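Local coordinates for protein glutathione S-transferase (Ceriporiopsis subvermispora, PDB 6J3E) that binds glutathione and, as a serine-type glutathione S-transferase of a wood-rotting fungus, probably catalyses its transfer to electrophilic substrates, at residues 7-12 with 40-45; 46-51 with 69-74; 195-200 with 237-242. One frame throughout, in Å; residues are numbered along the deposited sequence.

Contact 1. Residues 7-12 with 40-45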
loop_
_atom_site.group_PDB
_atom_site.type_symbol
_atom_site.label_atom_id
_atom_site.label_comp_id
_atom_site.label_asym_id
_atom_site.label_seq_id
_atom_site.Cartn_x
_atom_site.Cartn_y
_atom_site.Cartn_z
ATOM N N PHE A 7 28.419 -6.724 4.379
ATOM C CA PHE A 7 27.095 -6.261 4.789
ATOM C C PHE A 7 27.281 -5.135 5.785
ATOM O O PHE A 7 27.769 -5.366 6.893
ATOM C CB PHE A 7 26.285 -7.398 5.407
ATOM C CG PHE A 7 25.029 -6.956 6.111
ATOM C CD1 PHE A 7 24.107 -6.140 5.480
ATOM C CD2 PHE A 7 24.744 -7.407 7.394
ATOM C CE1 PHE A 7 22.937 -5.760 6.131
ATOM C CE2 PHE A 7 23.584 -7.032 8.044
ATOM C CZ PHE A 7 22.676 -6.210 7.411
ATOM N N TYR A 8 26.879 -3.929 5.408
ATOM C CA TYR A 8 27.113 -2.748 6.227
ATOM C C TYR A 8 25.888 -2.456 7.080
ATOM O O TYR A 8 24.759 -2.426 6.577
ATOM C CB TYR A 8 27.486 -1.554 5.348
ATOM C CG TYR A 8 28.762 -1.820 4.558
ATOM C CD1 TYR A 8 28.748 -2.602 3.400
ATOM C CD2 TYR A 8 29.987 -1.309 4.979
ATOM C CE1 TYR A 8 29.920 -2.864 2.683
ATOM C CE2 TYR A 8 31.157 -1.560 4.263
ATOM C CZ TYR A 8 31.118 -2.337 3.121
ATOM O OH TYR A 8 32.276 -2.580 2.424
ATOM N N ASP A 9 26.128 -2.231 8.366
ATOM C CA ASP A 9 25.095 -2.169 9.385
ATOM C C ASP A 9 25.516 -1.117 10.402
ATOM O O ASP A 9 26.686 -0.741 10.476
ATOM C CB ASP A 9 24.904 -3.558 10.027
ATOM C CG ASP A 9 23.581 -3.717 10.775
ATOM O OD1 ASP A 9 22.821 -2.737 10.943
ATOM O OD2 ASP A 9 23.330 -4.847 11.235
ATOM N N ILE A 10 24.540 -0.633 11.164
ATOM C CA ILE A 10 24.724 0.423 12.156
ATOM C C ILE A 10 24.755 -0.230 13.535
ATOM O O ILE A 10 23.750 -0.841 13.937
ATOM C CB ILE A 10 23.588 1.455 12.088
ATOM C CG1 ILE A 10 23.534 2.133 10.723
ATOM C CG2 ILE A 10 23.711 2.479 13.201
ATOM C CD1 ILE A 10 22.253 2.955 10.501
ATOM N N PRO A 11 25.838 -0.098 14.297
ATOM C CA PRO A 11 25.879 -0.720 15.627
ATOM C C PRO A 11 24.994 0.019 16.623
ATOM O O PRO A 11 24.778 1.228 16.527
ATOM C CB PRO A 11 27.353 -0.605 16.017
ATOM C CG PRO A 11 27.757 0.708 15.384
ATOM C CD PRO A 11 27.008 0.764 14.056
ATOM N N GLY A 12 24.486 -0.732 17.601
ATOM C CA GLY A 12 23.702 -0.148 18.669
ATOM C C GLY A 12 23.901 -0.950 19.936
ATOM O O GLY A 12 24.505 -2.024 19.926
ATOM N N THR A 40 29.810 -8.712 8.453
ATOM C CA THR A 40 29.198 -7.449 8.839
ATOM C C THR A 40 30.262 -6.381 9.063
ATOM O O THR A 40 31.262 -6.626 9.739
ATOM C CB THR A 40 28.345 -7.599 10.095
ATOM O OG1 THR A 40 27.233 -8.451 9.808
ATOM C CG2 THR A 40 27.817 -6.218 10.524
ATOM N N ILE A 41 30.029 -5.196 8.502
ATOM C CA ILE A 41 30.885 -4.031 8.685
ATOM C C ILE A 41 30.063 -2.945 9.386
ATOM O O ILE A 41 29.087 -2.437 8.817
ATOM C CB ILE A 41 31.440 -3.520 7.349
ATOM C CG1 ILE A 41 32.232 -4.621 6.650
ATOM C CG2 ILE A 41 32.286 -2.314 7.596
ATOM C CD1 ILE A 41 33.032 -4.168 5.463
ATOM N N TRP A 42 30.477 -2.571 10.600
ATOM C CA TRP A 42 29.705 -1.678 11.462
ATOM C C TRP A 42 30.055 -0.225 11.169
ATOM O O TRP A 42 31.221 0.171 11.264
ATOM C CB TRP A 42 29.954 -2.022 12.932
ATOM C CG TRP A 42 29.484 -3.434 13.260
ATOM C CD1 TRP A 42 30.259 -4.559 13.393
ATOM C CD2 TRP A 42 28.127 -3.866 13.426
ATOM N NE1 TRP A 42 29.465 -5.653 13.660
ATOM C CE2 TRP A 42 28.156 -5.252 13.687
ATOM C CE3 TRP A 42 26.894 -3.212 13.392
ATOM C CZ2 TRP A 42 27.001 -5.987 13.911
ATOM C CZ3 TRP A 42 25.749 -3.942 13.631
ATOM C CH2 TRP A 42 25.809 -5.313 13.884
ATOM N N VAL A 43 29.041 0.573 10.830
ATOM C CA VAL A 43 29.241 1.948 10.387
ATOM C C VAL A 43 28.383 2.886 11.223
ATOM O O VAL A 43 27.169 2.688 11.348
ATOM C CB VAL A 43 28.925 2.107 8.888
ATOM C CG1 VAL A 43 29.000 3.579 8.481
ATOM C CG2 VAL A 43 29.890 1.251 8.057
ATOM N N GLU A 44 29.010 3.911 11.793
ATOM C CA GLU A 44 28.265 4.890 12.567
ATOM C C GLU A 44 27.456 5.776 11.632
ATOM O O GLU A 44 27.837 6.016 10.480
ATOM C CB GLU A 44 29.207 5.740 13.421
ATOM C CG GLU A 44 29.974 4.970 14.490
ATOM C CD GLU A 44 29.090 4.426 15.608
ATOM O OE1 GLU A 44 27.956 4.924 15.783
ATOM O OE2 GLU A 44 29.533 3.489 16.312
ATOM N N TYR A 45 26.324 6.258 12.145
ATOM C CA TYR A 45 25.432 7.132 11.385
ATOM C C TYR A 45 26.156 8.242 10.638
ATOM O O TYR A 45 25.909 8.401 9.431
ATOM C CB TYR A 45 24.365 7.721 12.323
ATOM C CG TYR A 45 23.000 7.108 12.136
ATOM C CD1 TYR A 45 22.243 7.392 10.998
ATOM C CD2 TYR A 45 22.470 6.234 13.079
ATOM C CE1 TYR A 45 20.988 6.831 10.813
ATOM C CE2 TYR A 45 21.212 5.658 12.898
ATOM C CZ TYR A 45 20.474 5.967 11.769
ATOM O OH TYR A 45 19.228 5.403 11.575
HETATM O O HOH W 1 25.825 3.762 17.101
#
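Tyr-8 and Ile-41 are flanking neighbours on one face of a parallel strand pair, the two strands of the beta-alpha-beta unit (strand 5-9, helix 22-34, strand 38-42) that opens the thioredoxin-like domain of a glutathione S-transferase. Parallel pairing follows from the in-register bridges and three backbone bonds: Ile-41 N to Phe-7 O, Asp-9 N to Ile-41 O, and Val-43 N to Asp-9 O at 2.7 Å, the last nearly along the C=O axis.

With CG anti to the carbonyl carbon (chi1 -61°), the Tyr-8 ring is turned to lie over Ile-41: it takes CG1 over one face, while Ile-41 CD1 comes to 3.4 Å from Tyr-8 CE2; Val-43 CG2 meets the ring at its edge. Phe-7, Thr-40, Asp-9 and Trp-42 occupy the other face. There Asp-9 and Trp-42 extend in the same direction, carboxylate and indole planes 24° apart, with Asp-9 OD2 3.5 Å from Trp-42 CZ3. The carboxylate is held by Arg-28 through a salt bridge and by Thr-24, and Asp-9 OD1 also accepts Ile-10 N at 2.7 Å. Thr-40 CG2 lies over one face of the indole, toward its rim.

Past the strands, Pro-11 approaches the indole edge, its N 3.4 Å from Trp-42 CE3, and its O shares a water with Glu-44 OE1, an atom also bonded to Ser-143. Ile-10, near the glutathione-binding Leu-71, closes the contact with a CH-pi interaction: its CD1 sits 3.9 Å from the centroid of the Tyr-45 ring, 19° off the normal.

Contact 2. Residues 46-51 with 69-74. With EDO (1,2-ethanediol), chain C; EDO (1,2-ethanediol), chain D.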
loop_
_atom_site.group_PDB
_atom_site.type_symbol
_atom_site.label_atom_id
_atom_site.label_comp_id
_atom_site.label_asym_id
_atom_site.label_seq_id
_atom_site.Cartn_x
_atom_site.Cartn_y
_atom_site.Cartn_z
ATOM N N PRO A 46 27.051 9.021 11.254
ATOM C CA PRO A 46 27.634 10.158 10.526
ATOM C C PRO A 46 28.642 9.753 9.442
ATOM O O PRO A 46 28.967 10.588 8.586
ATOM C CB PRO A 46 28.288 10.987 11.639
ATOM C CG PRO A 46 28.571 9.999 12.729
ATOM C CD PRO A 46 27.528 8.943 12.652
ATOM N N ASP A 47 29.126 8.510 9.445
ATOM C CA ASP A 47 30.041 8.023 8.426
ATOM C C ASP A 47 29.329 7.354 7.268
ATOM O O ASP A 47 29.997 6.929 6.320
ATOM C CB ASP A 47 31.042 7.017 9.011
ATOM C CG ASP A 47 31.655 7.481 10.320
ATOM O OD1 ASP A 47 31.867 8.699 10.493
ATOM O OD2 ASP A 47 31.913 6.611 11.182
ATOM N N ILE A 48 28.003 7.237 7.320
ATOM C CA ILE A 48 27.303 6.414 6.340
ATOM C C ILE A 48 27.532 6.959 4.936
ATOM O O ILE A 48 27.911 6.224 4.016
ATOM C CB ILE A 48 25.807 6.323 6.683
ATOM C CG1 ILE A 48 25.604 5.420 7.897
ATOM C CG2 ILE A 48 25.024 5.782 5.522
ATOM C CD1 ILE A 48 24.165 5.376 8.402
ATOM N N ALA A 49 27.320 8.261 4.760
ATOM C CA ALA A 49 27.568 8.888 3.470
ATOM C C ALA A 49 28.996 8.615 3.008
ATOM O O ALA A 49 29.230 8.121 1.893
ATOM C CB ALA A 49 27.298 10.388 3.576
ATOM N N SER A 50 29.959 8.866 3.899
ATOM C CA SER A 50 31.368 8.718 3.561
ATOM C C SER A 50 31.699 7.297 3.128
ATOM O O SER A 50 32.446 7.090 2.168
ATOM C CB SER A 50 32.217 9.129 4.758
ATOM O OG SER A 50 33.565 9.243 4.375
ATOM N N VAL A 51 31.145 6.299 3.810
ATOM C CA VAL A 51 31.434 4.925 3.426
ATOM C C VAL A 51 30.755 4.585 2.107
ATOM O O VAL A 51 31.290 3.824 1.292
ATOM C CB VAL A 51 31.003 3.967 4.546
ATOM C CG1 VAL A 51 30.827 2.543 3.990
ATOM C CG2 VAL A 51 31.998 3.994 5.694
ATOM N N TYR A 69 22.261 9.033 1.652
ATOM C CA TYR A 69 22.751 7.672 1.772
ATOM C C TYR A 69 22.260 7.031 3.065
ATOM O O TYR A 69 22.284 7.655 4.131
ATOM C CB TYR A 69 24.273 7.657 1.720
ATOM C CG TYR A 69 24.857 8.084 0.385
ATOM C CD1 TYR A 69 25.008 7.174 -0.652
ATOM C CD2 TYR A 69 25.273 9.391 0.170
ATOM C CE1 TYR A 69 25.559 7.548 -1.860
ATOM C CE2 TYR A 69 25.812 9.778 -1.043
ATOM C CZ TYR A 69 25.964 8.854 -2.045
ATOM O OH TYR A 69 26.512 9.234 -3.250
ATOM N N THR A 70 21.821 5.779 2.958
ATOM C CA THR A 70 21.316 4.995 4.075
ATOM C C THR A 70 21.881 3.584 4.021
ATOM O O THR A 70 22.326 3.098 2.974
ATOM C CB THR A 70 19.782 4.886 4.062
ATOM O OG1 THR A 70 19.351 4.365 2.788
ATOM C CG2 THR A 70 19.145 6.232 4.322
ATOM N N LEU A 71 21.816 2.915 5.164
ATOM C CA LEU A 71 22.051 1.481 5.227
ATOM C C LEU A 71 20.692 0.806 5.364
ATOM O O LEU A 71 19.720 1.461 5.748
ATOM C CB LEU A 71 22.976 1.145 6.394
ATOM C CG LEU A 71 24.310 1.883 6.260
ATOM C CD1 LEU A 71 25.291 1.410 7.327
ATOM C CD2 LEU A 71 24.847 1.668 4.836
ATOM N N PRO A 72 20.597 -0.496 5.044
ATOM C CA PRO A 72 21.638 -1.454 4.653
ATOM C C PRO A 72 22.261 -1.211 3.280
ATOM O O PRO A 72 21.600 -0.687 2.381
ATOM C CB PRO A 72 20.883 -2.786 4.646
ATOM C CG PRO A 72 19.481 -2.402 4.298
ATOM C CD PRO A 72 19.259 -1.117 5.036
ATOM N N VAL A 73 23.523 -1.597 3.132
ATOM C CA VAL A 73 24.161 -1.743 1.830
ATOM C C VAL A 73 24.954 -3.044 1.839
ATOM O O VAL A 73 25.511 -3.434 2.870
ATOM C CB VAL A 73 25.067 -0.539 1.510
ATOM C CG1 VAL A 73 25.840 -0.780 0.240
ATOM C CG2 VAL A 73 24.236 0.714 1.357
ATOM N N ILE A 74 24.994 -3.733 0.708
ATOM C CA ILE A 74 25.875 -4.888 0.582
ATOM C C ILE A 74 26.821 -4.674 -0.592
ATOM O O ILE A 74 26.462 -4.053 -1.597
ATOM C CB ILE A 74 25.119 -6.226 0.416
ATOM C CG1 ILE A 74 24.256 -6.220 -0.845
ATOM C CG2 ILE A 74 24.322 -6.543 1.666
ATOM C CD1 ILE A 74 23.792 -7.601 -1.247
HETATM C C1 EDO C . 22.896 10.994 5.377
HETATM O O1 EDO C . 23.589 9.737 5.455
HETATM C C2 EDO C . 23.534 11.858 4.291
HETATM O O2 EDO C . 23.818 11.051 3.135
HETATM C C1 EDO D . 16.992 1.385 3.068
HETATM O O1 EDO D . 16.718 2.522 3.902
HETATM C C2 EDO D . 15.718 0.572 2.899
HETATM O O2 EDO D . 15.618 -0.361 3.974
#
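The ends of Ile-48 and Leu-71 meet head-on, Ile-48 CG2 lying 4.0 Å from Leu-71 CG. The same methyl also rests against the backbone before Leu-71, 3.6 Å from Tyr-69 O, a position it gains by standing anti to the backbone N of its own residue. With CG1 turned beside that N (chi1 -73°), the longer branch also touches Leu-71, Ile-48 CG1 coming near its CG and CD1. Cutting Ile-48 back to an alanine would remove both branches that touch Leu-71 and is likely to open a gap beside it and let that side chain shift. One helical position on, Ala-49 packs against Tyr-69: its CA is 3.9 Å from Tyr-69 CB, and its O lies over one face of the phenol ring. No hydrogen bond crosses between 46-51 and 69-74; the contact is made by van der Waals approaches.

In the next shell, a 1,2-ethanediol probably derived from the crystallisation liquor spans both backbone polar groups of Tyr-69. Its O2 accepts Tyr-69 N at 2.9 Å in a nearly straight bond (171°), and its O1 donates to Tyr-69 O at 2.8 Å. The phenol hydroxyl is hydrogen-bonded to Lys-53, further along the helix. Thr-70 bonds through its hydroxyl to Thr-60; a second ethanediol makes a weak, long bond to the same oxygen.

Leu-71 binds glutathione in another structure of this protein, and the cis peptide bond preceding Pro-72 is the cis-proline feature of thioredoxin-like folds. The contact thus places the start of helix 48-55 against the loop entering strand 73-76, while Pro-72 packs on helix 22-34 and Ile-74 on helix 86-96.

Contact 3. Residues 195-200 with 237-242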
loop_
_atom_site.group_PDB
_atom_site.type_symbol
_atom_site.label_atom_id
_atom_site.label_comp_id
_atom_site.label_asym_id
_atom_site.label_seq_id
_atom_site.Cartn_x
_atom_site.Cartn_y
_atom_site.Cartn_z
ATOM N N ASP A 195 -6.974 -16.925 7.786
ATOM C CA ASP A 195 -6.062 -16.104 8.588
ATOM C C ASP A 195 -4.638 -16.651 8.485
ATOM O O ASP A 195 -4.285 -17.638 9.142
ATOM C CB ASP A 195 -6.532 -16.048 10.038
ATOM C CG ASP A 195 -5.688 -15.106 10.898
ATOM O OD1 ASP A 195 -4.955 -14.262 10.341
ATOM O OD2 ASP A 195 -5.752 -15.214 12.141
ATOM N N LYS A 196 -3.805 -15.993 7.676
ATOM C CA LYS A 196 -2.435 -16.424 7.438
ATOM C C LYS A 196 -1.455 -15.710 8.361
ATOM O O LYS A 196 -1.751 -14.665 8.967
ATOM C CB LYS A 196 -2.009 -16.152 6.002
ATOM C CG LYS A 196 -2.956 -16.671 4.951
ATOM C CD LYS A 196 -2.789 -15.869 3.661
ATOM C CE LYS A 196 -4.135 -15.629 3.005
ATOM N NZ LYS A 196 -5.013 -14.678 3.732
ATOM N N LEU A 197 -0.259 -16.285 8.441
ATOM C CA LEU A 197 0.874 -15.582 9.007
ATOM C C LEU A 197 1.831 -15.079 7.943
ATOM O O LEU A 197 2.536 -14.092 8.180
ATOM C CB LEU A 197 1.621 -16.479 9.994
ATOM C CG LEU A 197 0.914 -16.484 11.341
ATOM C CD1 LEU A 197 1.058 -17.839 11.959
ATOM C CD2 LEU A 197 1.490 -15.395 12.230
ATOM N N LEU A 198 1.860 -15.718 6.784
ATOM C CA LEU A 198 2.670 -15.283 5.668
ATOM C C LEU A 198 1.772 -14.801 4.542
ATOM O O LEU A 198 0.683 -15.347 4.309
ATOM C CB LEU A 198 3.550 -16.418 5.168
ATOM C CG LEU A 198 4.341 -17.143 6.251
ATOM C CD1 LEU A 198 5.325 -18.084 5.577
ATOM C CD2 LEU A 198 5.062 -16.147 7.177
ATOM N N PHE A 199 2.258 -13.796 3.816
ATOM C CA PHE A 199 1.441 -13.178 2.774
ATOM C C PHE A 199 1.064 -14.156 1.662
ATOM O O PHE A 199 -0.084 -14.146 1.197
ATOM C CB PHE A 199 2.159 -11.957 2.208
ATOM C CG PHE A 199 1.774 -10.709 2.899
ATOM C CD1 PHE A 199 2.282 -10.424 4.165
ATOM C CD2 PHE A 199 0.851 -9.851 2.328
ATOM C CE1 PHE A 199 1.899 -9.286 4.839
ATOM C CE2 PHE A 199 0.465 -8.698 2.994
ATOM C CZ PHE A 199 0.987 -8.418 4.259
ATOM N N LEU A 200 2.017 -14.985 1.197
ATOM C CA LEU A 200 1.737 -15.960 0.143
ATOM C C LEU A 200 1.111 -17.243 0.665
ATOM O O LEU A 200 0.927 -18.175 -0.124
ATOM C CB LEU A 200 3.003 -16.336 -0.636
ATOM C CG LEU A 200 4.013 -15.286 -1.074
ATOM C CD1 LEU A 200 5.234 -15.982 -1.676
ATOM C CD2 LEU A 200 3.405 -14.299 -2.064
ATOM N N ASP A 237 -4.380 -11.475 18.603
ATOM C CA ASP A 237 -4.272 -12.874 19.003
ATOM C C ASP A 237 -2.826 -13.343 18.886
ATOM O O ASP A 237 -2.538 -14.458 18.448
ATOM C CB ASP A 237 -5.227 -13.744 18.173
ATOM C CG ASP A 237 -5.428 -15.130 18.761
ATOM O OD1 ASP A 237 -6.140 -15.248 19.788
ATOM O OD2 ASP A 237 -4.899 -16.104 18.179
ATOM N N GLY A 238 -1.905 -12.449 19.250
ATOM C CA GLY A 238 -0.480 -12.693 19.218
ATOM C C GLY A 238 0.138 -12.796 17.847
ATOM O O GLY A 238 1.275 -13.277 17.740
ATOM N N LYS A 239 -0.554 -12.334 16.795
ATOM C CA LYS A 239 -0.091 -12.605 15.431
ATOM C C LYS A 239 1.358 -12.181 15.221
ATOM O O LYS A 239 2.126 -12.876 14.542
ATOM C CB LYS A 239 -0.990 -11.915 14.398
ATOM C CG LYS A 239 -0.524 -12.136 12.953
ATOM C CD LYS A 239 -1.457 -11.488 11.939
ATOM C CE LYS A 239 -2.811 -12.197 11.884
ATOM N NZ LYS A 239 -2.727 -13.599 11.397
ATOM N N TRP A 240 1.755 -11.046 15.792
ATOM C CA TRP A 240 3.090 -10.539 15.510
ATOM C C TRP A 240 4.148 -11.318 16.268
ATOM O O TRP A 240 5.240 -11.570 15.737
ATOM C CB TRP A 240 3.138 -9.052 15.823
ATOM C CG TRP A 240 1.900 -8.391 15.290
ATOM C CD1 TRP A 240 0.950 -7.700 16.003
ATOM C CD2 TRP A 240 1.453 -8.401 13.927
ATOM N NE1 TRP A 240 -0.039 -7.256 15.154
ATOM C CE2 TRP A 240 0.246 -7.675 13.878
ATOM C CE3 TRP A 240 1.976 -8.925 12.736
ATOM C CZ2 TRP A 240 -0.461 -7.482 12.683
ATOM C CZ3 TRP A 240 1.276 -8.734 11.551
ATOM C CH2 TRP A 240 0.068 -8.024 11.533
ATOM N N ALA A 241 3.827 -11.731 17.497
ATOM C CA ALA A 241 4.728 -12.604 18.235
ATOM C C ALA A 241 4.976 -13.881 17.459
ATOM O O ALA A 241 6.118 -14.354 17.370
ATOM C CB ALA A 241 4.154 -12.906 19.619
ATOM N N LYS A 242 3.929 -14.418 16.835
ATOM C CA LYS A 242 4.064 -15.673 16.107
ATOM C C LYS A 242 4.977 -15.526 14.894
ATOM O O LYS A 242 5.814 -16.401 14.626
ATOM C CB LYS A 242 2.679 -16.182 15.711
ATOM C CG LYS A 242 1.793 -16.398 16.934
ATOM C CD LYS A 242 0.374 -16.785 16.590
ATOM C CE LYS A 242 -0.465 -16.924 17.866
ATOM N NZ LYS A 242 -1.924 -17.040 17.574
#
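The loop 195-200, without regular helix or strand, passes segment 237-242 of helix 235-247 with its nearest CA atoms, those of Leu-197 and Lys-239, 7.1 Å apart, a spacing bridged by side chains. Lys-239 and Leu-197 carry the contact, Lys-239 its polar part. The lysine chain leaves the helix with CG anti to the backbone N (chi1 178°), then bends at both outer torsions, which brings NZ within bonding distance of two loop oxygens. One is Asp-195 OD1, at 2.6 Å from Lys-239 NZ in a salt bridge; the carboxylate is met on its syn side, with the ammonium 28° out of its plane. The other is Lys-196 O, 2.8 Å from Lys-239 NZ, which lies above the carbonyl plane. The ammonium is therefore gripped by one charged and one neutral acceptor, and Asp-195 is likely to stabilise its positive charge.

Leu-197 supplies the apolar part. Its CD2 lies 3.9 Å from Lys-239 CG and 3.8 Å from Lys-242 CB, thus covering the aliphatic base of both lysines. Lys-242 runs roughly perpendicular to Leu-197 and carries its own ammonium away to Asp-237, where Lys-242 NZ donates to Asp-237 O at 2.8 Å and makes a weak salt bridge to OD2. Outside the pair, Leu-197 O accepts a bond from Gln-243, and Lys-239 also packs on Leu-189.

Far from the glutathione site, the contact ties the loop between helices 169-189 and 206-222 to helix 235-247 within the all-helical C-terminal domain characteristic of glutathione S-transferases.

Contacts 1, 2 and 3 follow one another along the chain, each closing before the next opens. The first two belong to the thioredoxin-like N-terminal domain: their centres are 8 Å apart, and they share the mixed sheet in which strands 5-9 and 73-76 are neighbours, joined by a probable hydrogen bond from Tyr-8 N to Val-73 O. Ile-10 and Ile-48 also pack together, linking both contacts. Contact 3 lies across the chain's centre in the helical C-terminal domain, centre to centre about 30 Å from contact 1 and 32 Å from contact 2. Contacts 1 and 2 thus lie beside the glutathione site, contact 2 holding Leu-71, while contact 3 joins a loop to helix 235-247 away from it.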